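Long-range contact in fusolin (Unidentified entomopoxvirus, PDB 4OW5), which probably binds and oxidatively cleaves chitin as a copper-dependent lytic polysaccharide monooxygenase, enhancing virulence as the protein of viral spindles: residues S147-V155 / W167-I178. Numbering follows the deposited sequence.
Sequences SFFEIYITV and WQQLINIFTGPI. With EDO (1,2-ethanediol), chain B.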
ATOM      1  N   SER A 147     -13.526   2.256 -34.976  1.00 11.01           N
ATOM      2  CA  SER A 147     -13.503   1.659 -33.653  1.00 12.33           C
ATOM      3  C   SER A 147     -13.614   2.723 -32.595  1.00 17.54           C
ATOM      4  O   SER A 147     -13.578   3.932 -32.890  1.00 17.48           O
ATOM      5  CB  SER A 147     -12.215   0.870 -33.468  1.00 15.81           C
ATOM      6  OG  SER A 147     -11.098   1.747 -33.469  1.00 14.75           O
ATOM      7  N   PHE A 148     -13.795   2.282 -31.361  1.00 14.11           N
ATOM      8  CA  PHE A 148     -13.850   3.183 -30.211  1.00 13.22           C
ATOM      9  C   PHE A 148     -13.298   2.464 -28.982  1.00 14.81           C
ATOM     10  O   PHE A 148     -13.172   1.234 -28.959  1.00 11.67           O
ATOM     11  CB  PHE A 148     -15.285   3.686 -29.951  1.00 15.00           C
ATOM     12  CG  PHE A 148     -16.282   2.674 -29.438  1.00 15.33           C
ATOM     13  CD1 PHE A 148     -17.059   1.938 -30.314  1.00 16.51           C
ATOM     14  CD2 PHE A 148     -16.483   2.494 -28.071  1.00 16.43           C
ATOM     15  CE1 PHE A 148     -18.014   1.040 -29.837  1.00 14.91           C
ATOM     16  CE2 PHE A 148     -17.395   1.550 -27.607  1.00 16.88           C
ATOM     17  CZ  PHE A 148     -18.210   0.891 -28.495  1.00 13.92           C
ATOM     18  N   PHE A 149     -13.001   3.240 -27.962  1.00  9.27           N
ATOM     19  CA  PHE A 149     -12.476   2.705 -26.706  1.00 10.31           C
ATOM     20  C   PHE A 149     -13.343   3.064 -25.550  1.00 15.94           C
ATOM     21  O   PHE A 149     -14.030   4.084 -25.570  1.00 14.33           O
ATOM     22  CB  PHE A 149     -11.079   3.268 -26.410  1.00 11.81           C
ATOM     23  CG  PHE A 149      -9.971   2.690 -27.239  1.00 13.24           C
ATOM     24  CD1 PHE A 149      -9.747   3.131 -28.535  1.00 16.18           C
ATOM     25  CD2 PHE A 149      -9.106   1.743 -26.706  1.00 15.62           C
ATOM     26  CE1 PHE A 149      -8.722   2.592 -29.298  1.00 16.63           C
ATOM     27  CE2 PHE A 149      -8.079   1.215 -27.465  1.00 17.64           C
ATOM     28  CZ  PHE A 149      -7.919   1.609 -28.769  1.00 16.20           C
ATOM     29  N   GLU A 150     -13.287   2.228 -24.528  1.00 14.02           N
ATOM     30  CA  GLU A 150     -13.854   2.502 -23.222  1.00 12.50           C
ATOM     31  C   GLU A 150     -12.806   2.158 -22.227  1.00 15.63           C
ATOM     32  O   GLU A 150     -12.137   1.143 -22.398  1.00 15.58           O
ATOM     33  CB  GLU A 150     -15.141   1.743 -22.948  1.00 13.21           C
ATOM     34  CG  GLU A 150     -16.243   2.100 -23.897  1.00 20.91           C
ATOM     35  CD  GLU A 150     -17.547   1.399 -23.612  1.00 35.68           C
ATOM     36  OE1 GLU A 150     -17.498   0.210 -23.231  1.00 35.57           O
ATOM     37  OE2 GLU A 150     -18.617   2.013 -23.818  1.00 40.63           O
ATOM     38  N   ILE A 151     -12.596   3.017 -21.231  1.00 12.91           N
ATOM     39  CA  ILE A 151     -11.612   2.771 -20.177  1.00 12.29           C
ATOM     40  C   ILE A 151     -12.353   2.868 -18.868  1.00 15.81           C
ATOM     41  O   ILE A 151     -13.153   3.797 -18.671  1.00 14.61           O
ATOM     42  CB  ILE A 151     -10.400   3.728 -20.246  1.00 14.05           C
ATOM     43  CG1 ILE A 151      -9.767   3.734 -21.657  1.00 12.76           C
ATOM     44  CG2 ILE A 151      -9.365   3.400 -19.142  1.00 11.61           C
ATOM     45  CD1 ILE A 151      -8.586   4.728 -21.815  1.00 20.01           C
ATOM     46  N   TYR A 152     -12.100   1.893 -17.997  1.00 12.86           N
ATOM     47  CA  TYR A 152     -12.675   1.780 -16.679  1.00 11.80           C
ATOM     48  C   TYR A 152     -11.620   1.694 -15.613  1.00 13.13           C
ATOM     49  O   TYR A 152     -10.533   1.203 -15.871  1.00 11.53           O
ATOM     50  CB  TYR A 152     -13.554   0.533 -16.566  1.00 12.74           C
ATOM     51  CG  TYR A 152     -14.690   0.486 -17.558  1.00 14.00           C
ATOM     52  CD1 TYR A 152     -15.976   0.852 -17.187  1.00 17.30           C
ATOM     53  CD2 TYR A 152     -14.495   0.014 -18.850  1.00 14.01           C
ATOM     54  CE1 TYR A 152     -17.032   0.793 -18.084  1.00 18.03           C
ATOM     55  CE2 TYR A 152     -15.545  -0.056 -19.758  1.00 15.46           C
ATOM     56  CZ  TYR A 152     -16.810   0.365 -19.379  1.00 23.25           C
ATOM     57  OH  TYR A 152     -17.876   0.309 -20.231  1.00 25.67           O
ATOM     58  N   ILE A 153     -11.968   2.105 -14.393  1.00 11.57           N
ATOM     59  CA  ILE A 153     -11.117   2.006 -13.211  1.00 10.33           C
ATOM     60  C   ILE A 153     -11.908   1.266 -12.132  1.00 12.76           C
ATOM     61  O   ILE A 153     -13.122   1.494 -11.968  1.00 11.23           O
ATOM     62  CB  ILE A 153     -10.572   3.367 -12.689  1.00 14.08           C
ATOM     63  CG1 ILE A 153      -9.574   3.126 -11.532  1.00 13.66           C
ATOM     64  CG2 ILE A 153     -11.711   4.299 -12.209  1.00 16.87           C
ATOM     65  CD1 ILE A 153      -8.809   4.324 -11.123  1.00 13.71           C
ATOM     66  N   THR A 154     -11.230   0.391 -11.405  1.00 11.30           N
ATOM     67  CA  THR A 154     -11.883  -0.309 -10.313  1.00 11.42           C
ATOM     68  C   THR A 154     -12.323   0.679  -9.192  1.00 12.60           C
ATOM     69  O   THR A 154     -11.686   1.709  -8.958  1.00 10.01           O
ATOM     70  CB  THR A 154     -11.029  -1.419  -9.730  1.00 12.50           C
ATOM     71  OG1 THR A 154      -9.698  -0.938  -9.544  1.00 11.00           O
ATOM     72  CG2 THR A 154     -11.057  -2.689 -10.581  1.00 11.46           C
ATOM     73  N   VAL A 155     -13.417   0.334  -8.545  1.00 13.17           N
ATOM     74  CA  VAL A 155     -13.980   1.081  -7.408  1.00 14.61           C
ATOM     75  C   VAL A 155     -12.953   1.064  -6.268  1.00 17.91           C
ATOM     76  O   VAL A 155     -12.172   0.118  -6.184  1.00 15.24           O
ATOM     77  CB  VAL A 155     -15.359   0.568  -6.929  1.00 17.18           C
ATOM     78  CG1 VAL A 155     -16.430   0.713  -8.015  1.00 17.04           C
ATOM     79  CG2 VAL A 155     -15.296  -0.870  -6.406  1.00 17.00           C
ATOM     80  N   TRP A 167     -17.988  -6.207 -13.626  1.00 14.10           N
ATOM     81  CA  TRP A 167     -18.555  -4.957 -14.137  1.00 14.06           C
ATOM     82  C   TRP A 167     -19.112  -4.098 -12.977  1.00 14.97           C
ATOM     83  O   TRP A 167     -18.956  -2.873 -13.016  1.00 13.40           O
ATOM     84  CB  TRP A 167     -19.606  -5.200 -15.231  1.00 12.26           C
ATOM     85  CG  TRP A 167     -19.049  -5.715 -16.514  1.00 13.43           C
ATOM     86  CD1 TRP A 167     -19.129  -6.988 -17.001  1.00 16.31           C
ATOM     87  CD2 TRP A 167     -18.328  -4.956 -17.495  1.00 13.69           C
ATOM     88  NE1 TRP A 167     -18.510  -7.062 -18.225  1.00 16.08           N
ATOM     89  CE2 TRP A 167     -17.981  -5.840 -18.537  1.00 17.71           C
ATOM     90  CE3 TRP A 167     -17.820  -3.662 -17.526  1.00 14.54           C
ATOM     91  CZ2 TRP A 167     -17.276  -5.423 -19.665  1.00 17.16           C
ATOM     92  CZ3 TRP A 167     -17.119  -3.249 -18.650  1.00 16.66           C
ATOM     93  CH2 TRP A 167     -16.899  -4.111 -19.722  1.00 16.32           C
ATOM     94  N   GLN A 168     -19.607  -4.725 -11.883  1.00 14.65           N
ATOM     95  CA  GLN A 168     -20.132  -3.972 -10.736  1.00 13.89           C
ATOM     96  C   GLN A 168     -19.016  -3.269  -9.955  1.00 17.53           C
ATOM     97  O   GLN A 168     -19.322  -2.379  -9.177  1.00 16.98           O
ATOM     98  CB  GLN A 168     -20.978  -4.863  -9.809  1.00 15.56           C
ATOM     99  CG  GLN A 168     -22.258  -5.341 -10.485  1.00 17.56           C
ATOM    100  CD  GLN A 168     -22.113  -6.769 -10.993  1.00 32.36           C
ATOM    101  OE1 GLN A 168     -21.036  -7.207 -11.428  1.00 22.68           O
ATOM    102  NE2 GLN A 168     -23.184  -7.537 -10.936  1.00 37.49           N
ATOM    103  N   GLN A 169     -17.734  -3.638 -10.153  1.00 13.31           N
ATOM    104  CA  GLN A 169     -16.605  -2.961  -9.519  1.00 13.46           C
ATOM    105  C   GLN A 169     -15.863  -1.994 -10.437  1.00 16.27           C
ATOM    106  O   GLN A 169     -14.827  -1.496 -10.014  1.00 18.17           O
ATOM    107  CB  GLN A 169     -15.579  -3.989  -9.024  1.00 15.50           C
ATOM    108  CG  GLN A 169     -16.122  -4.840  -7.897  1.00 28.69           C
ATOM    109  CD  GLN A 169     -15.113  -5.916  -7.591  1.00 45.64           C
ATOM    110  OE1 GLN A 169     -14.886  -6.837  -8.411  1.00 28.08           O
ATOM    111  NE2 GLN A 169     -14.414  -5.755  -6.482  1.00 31.49           N
ATOM    112  N   LEU A 170     -16.376  -1.718 -11.646  1.00 13.57           N
ATOM    113  CA  LEU A 170     -15.763  -0.850 -12.643  1.00 12.82           C
ATOM    114  C   LEU A 170     -16.554   0.454 -12.866  1.00 17.05           C
ATOM    115  O   LEU A 170     -17.759   0.425 -13.010  1.00 17.74           O
ATOM    116  CB  LEU A 170     -15.659  -1.608 -13.992  1.00 12.15           C
ATOM    117  CG  LEU A 170     -14.603  -2.702 -14.037  1.00 15.14           C
ATOM    118  CD1 LEU A 170     -14.713  -3.482 -15.326  1.00 16.73           C
ATOM    119  CD2 LEU A 170     -13.219  -2.154 -13.757  1.00 15.00           C
ATOM    120  N   ILE A 171     -15.840   1.577 -12.944  1.00 13.70           N
ATOM    121  CA  ILE A 171     -16.356   2.915 -13.197  1.00 13.68           C
ATOM    122  C   ILE A 171     -15.807   3.394 -14.532  1.00 15.04           C
ATOM    123  O   ILE A 171     -14.579   3.443 -14.687  1.00 14.28           O
ATOM    124  CB  ILE A 171     -15.905   3.907 -12.075  1.00 17.57           C
ATOM    125  CG1 ILE A 171     -16.435   3.484 -10.669  1.00 19.53           C
ATOM    126  CG2 ILE A 171     -16.372   5.344 -12.416  1.00 18.45           C
ATOM    127  CD1 ILE A 171     -15.641   4.082  -9.566  1.00 23.17           C
ATOM    128  N   ASN A 172     -16.685   3.793 -15.465  1.00 12.09           N
ATOM    129  CA  ASN A 172     -16.234   4.307 -16.753  1.00 12.15           C
ATOM    130  C   ASN A 172     -15.595   5.697 -16.583  1.00 15.46           C
ATOM    131  O   ASN A 172     -16.202   6.586 -15.984  1.00 15.37           O
ATOM    132  CB  ASN A 172     -17.382   4.378 -17.744  1.00 16.26           C
ATOM    133  CG  ASN A 172     -16.897   4.746 -19.114  1.00 24.35           C
ATOM    134  OD1 ASN A 172     -16.940   5.905 -19.501  1.00 26.06           O
ATOM    135  ND2 ASN A 172     -16.169   3.851 -19.767  1.00 24.88           N
ATOM    136  N   ILE A 173     -14.383   5.865 -17.077  1.00  9.57           N
ATOM    137  CA  ILE A 173     -13.665   7.146 -17.018  1.00 11.66           C
ATOM    138  C   ILE A 173     -13.326   7.673 -18.421  1.00 13.92           C
ATOM    139  O   ILE A 173     -12.852   8.796 -18.522  1.00 13.18           O
ATOM    140  CB  ILE A 173     -12.401   7.104 -16.136  1.00 14.18           C
ATOM    141  CG1 ILE A 173     -11.348   6.125 -16.670  1.00 15.21           C
ATOM    142  CG2 ILE A 173     -12.796   6.822 -14.675  1.00 15.08           C
ATOM    143  CD1 ILE A 173     -10.036   6.101 -15.880  1.00 19.65           C
ATOM    144  N   PHE A 174     -13.631   6.915 -19.475  1.00  9.97           N
ATOM    145  CA  PHE A 174     -13.414   7.340 -20.849  1.00 10.11           C
ATOM    146  C   PHE A 174     -14.264   6.505 -21.816  1.00 16.40           C
ATOM    147  O   PHE A 174     -14.279   5.280 -21.739  1.00 14.42           O
ATOM    148  CB  PHE A 174     -11.924   7.246 -21.270  1.00 11.30           C
ATOM    149  CG  PHE A 174     -11.643   7.729 -22.682  1.00 13.04           C
ATOM    150  CD1 PHE A 174     -11.828   6.886 -23.775  1.00 14.80           C
ATOM    151  CD2 PHE A 174     -11.093   8.988 -22.909  1.00 15.33           C
ATOM    152  CE1 PHE A 174     -11.529   7.308 -25.064  1.00 15.08           C
ATOM    153  CE2 PHE A 174     -10.768   9.408 -24.205  1.00 17.40           C
ATOM    154  CZ  PHE A 174     -11.036   8.587 -25.281  1.00 15.57           C
ATOM    155  N   THR A 175     -14.914   7.175 -22.769  1.00 14.75           N
ATOM    156  CA  THR A 175     -15.667   6.521 -23.828  1.00 13.85           C
ATOM    157  C   THR A 175     -15.556   7.355 -25.077  1.00 16.71           C
ATOM    158  O   THR A 175     -15.973   8.496 -25.039  1.00 14.92           O
ATOM    159  CB  THR A 175     -17.144   6.342 -23.466  1.00 20.17           C
ATOM    160  OG1 THR A 175     -17.266   5.643 -22.249  1.00 23.48           O
ATOM    161  CG2 THR A 175     -17.913   5.636 -24.564  1.00 18.05           C
ATOM    162  N   GLY A 176     -15.099   6.765 -26.168  1.00 14.32           N
ATOM    163  CA  GLY A 176     -15.099   7.421 -27.466  1.00 15.13           C
ATOM    164  C   GLY A 176     -13.992   6.947 -28.384  1.00 17.98           C
ATOM    165  O   GLY A 176     -13.112   6.169 -28.000  1.00 15.02           O
ATOM    166  N   PRO A 177     -13.978   7.450 -29.620  1.00 17.46           N
ATOM    167  CA  PRO A 177     -12.862   7.102 -30.519  1.00 18.94           C
ATOM    168  C   PRO A 177     -11.551   7.779 -30.095  1.00 23.14           C
ATOM    169  O   PRO A 177     -11.552   8.774 -29.346  1.00 22.27           O
ATOM    170  CB  PRO A 177     -13.349   7.593 -31.897  1.00 19.99           C
ATOM    171  CG  PRO A 177     -14.283   8.677 -31.590  1.00 23.47           C
ATOM    172  CD  PRO A 177     -14.915   8.390 -30.258  1.00 18.12           C
ATOM    173  N   ILE A 178     -10.448   7.131 -30.435  1.00 22.04           N
ATOM    174  CA  ILE A 178      -9.081   7.607 -30.261  1.00 23.33           C
ATOM    175  C   ILE A 178      -8.439   7.526 -31.663  1.00 28.49           C
ATOM    176  O   ILE A 178      -8.430   6.443 -32.236  1.00 27.19           O
ATOM    177  CB  ILE A 178      -8.296   6.778 -29.204  1.00 26.51           C
ATOM    178  CG1 ILE A 178      -9.051   6.690 -27.867  1.00 25.19           C
ATOM    179  CG2 ILE A 178      -6.895   7.344 -29.012  1.00 28.75           C
ATOM    180  CD1 ILE A 178      -8.329   5.943 -26.840  1.00 15.38           C
TER
HETATM  181  C1  EDO B 401     -17.084   9.135 -19.151  1.00 42.63           C
HETATM  182  O1  EDO B 401     -17.699   8.431 -18.097  1.00 41.52           O
HETATM  183  C2  EDO B 401     -17.800   8.866 -20.484  1.00 46.00           C
HETATM  184  O2  EDO B 401     -19.180   8.650 -20.271  1.00 49.40           O
HETATM  185  O   HOH W   1     -10.434   4.501 -31.712  1.00 21.57           O
HETATM  186  O   HOH W   2     -19.502   3.979 -21.606  1.00 51.16           O
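Strands 147-154 and 170-176 pair antiparallel in one sheet of the fibronectin type III-like domain, with strand 209-217 on the other flank of 147-154. The ladder runs from Phe149 and Gly176, bonded both ways, to Val155 N on Gln169 O. A classic beta bulge interrupts it where Ile173 and Phe174 both face Ile151: Ile151 O accepts a straight bond from Ile173 N (2.9 Å) and a longer, bent one from Phe174 N (3.3 Å).

Asn172 appears to brace the bulge. With CG anti to the backbone N (chi1 -173°), its amide reaches along its own strand, ND2 donating to Phe174 O at 3.1 Å; that carbonyl also receives Ile151 N from the opposite face of its plane. Asn172 OD1 accepts from Thr175 OG1 (2.8 Å), leaving the amide held at both ends.

The Tyr152 ring is sandwiched: ND2 of Asn172 lies over one face, while the Trp167 edge, led by CZ3, meets the other, 3.7 Å from Tyr152 CZ. This T-shaped pair has planes at 78°. The broad indole presents its edge to Tyr152, while its NE1 is hydrogen-bonded to Val88 O. Glu150 is salt-bridged to Arg214, and a water links its OE2 with Thr175 OG1.

On the face of Phe149, Ile151 and Ile153, apolar side chains suit packing toward strand 194-203: Ile151 CB lies against Phe174 CB, and Phe149 CD1 meets Ile178 CD1 at 3.6 Å. Gly176 fits because a CB would jam against Thr175 O. The motif is a classic bulge in an antiparallel pair, within the LPMO_10 domain, starting close to metal-binding His144.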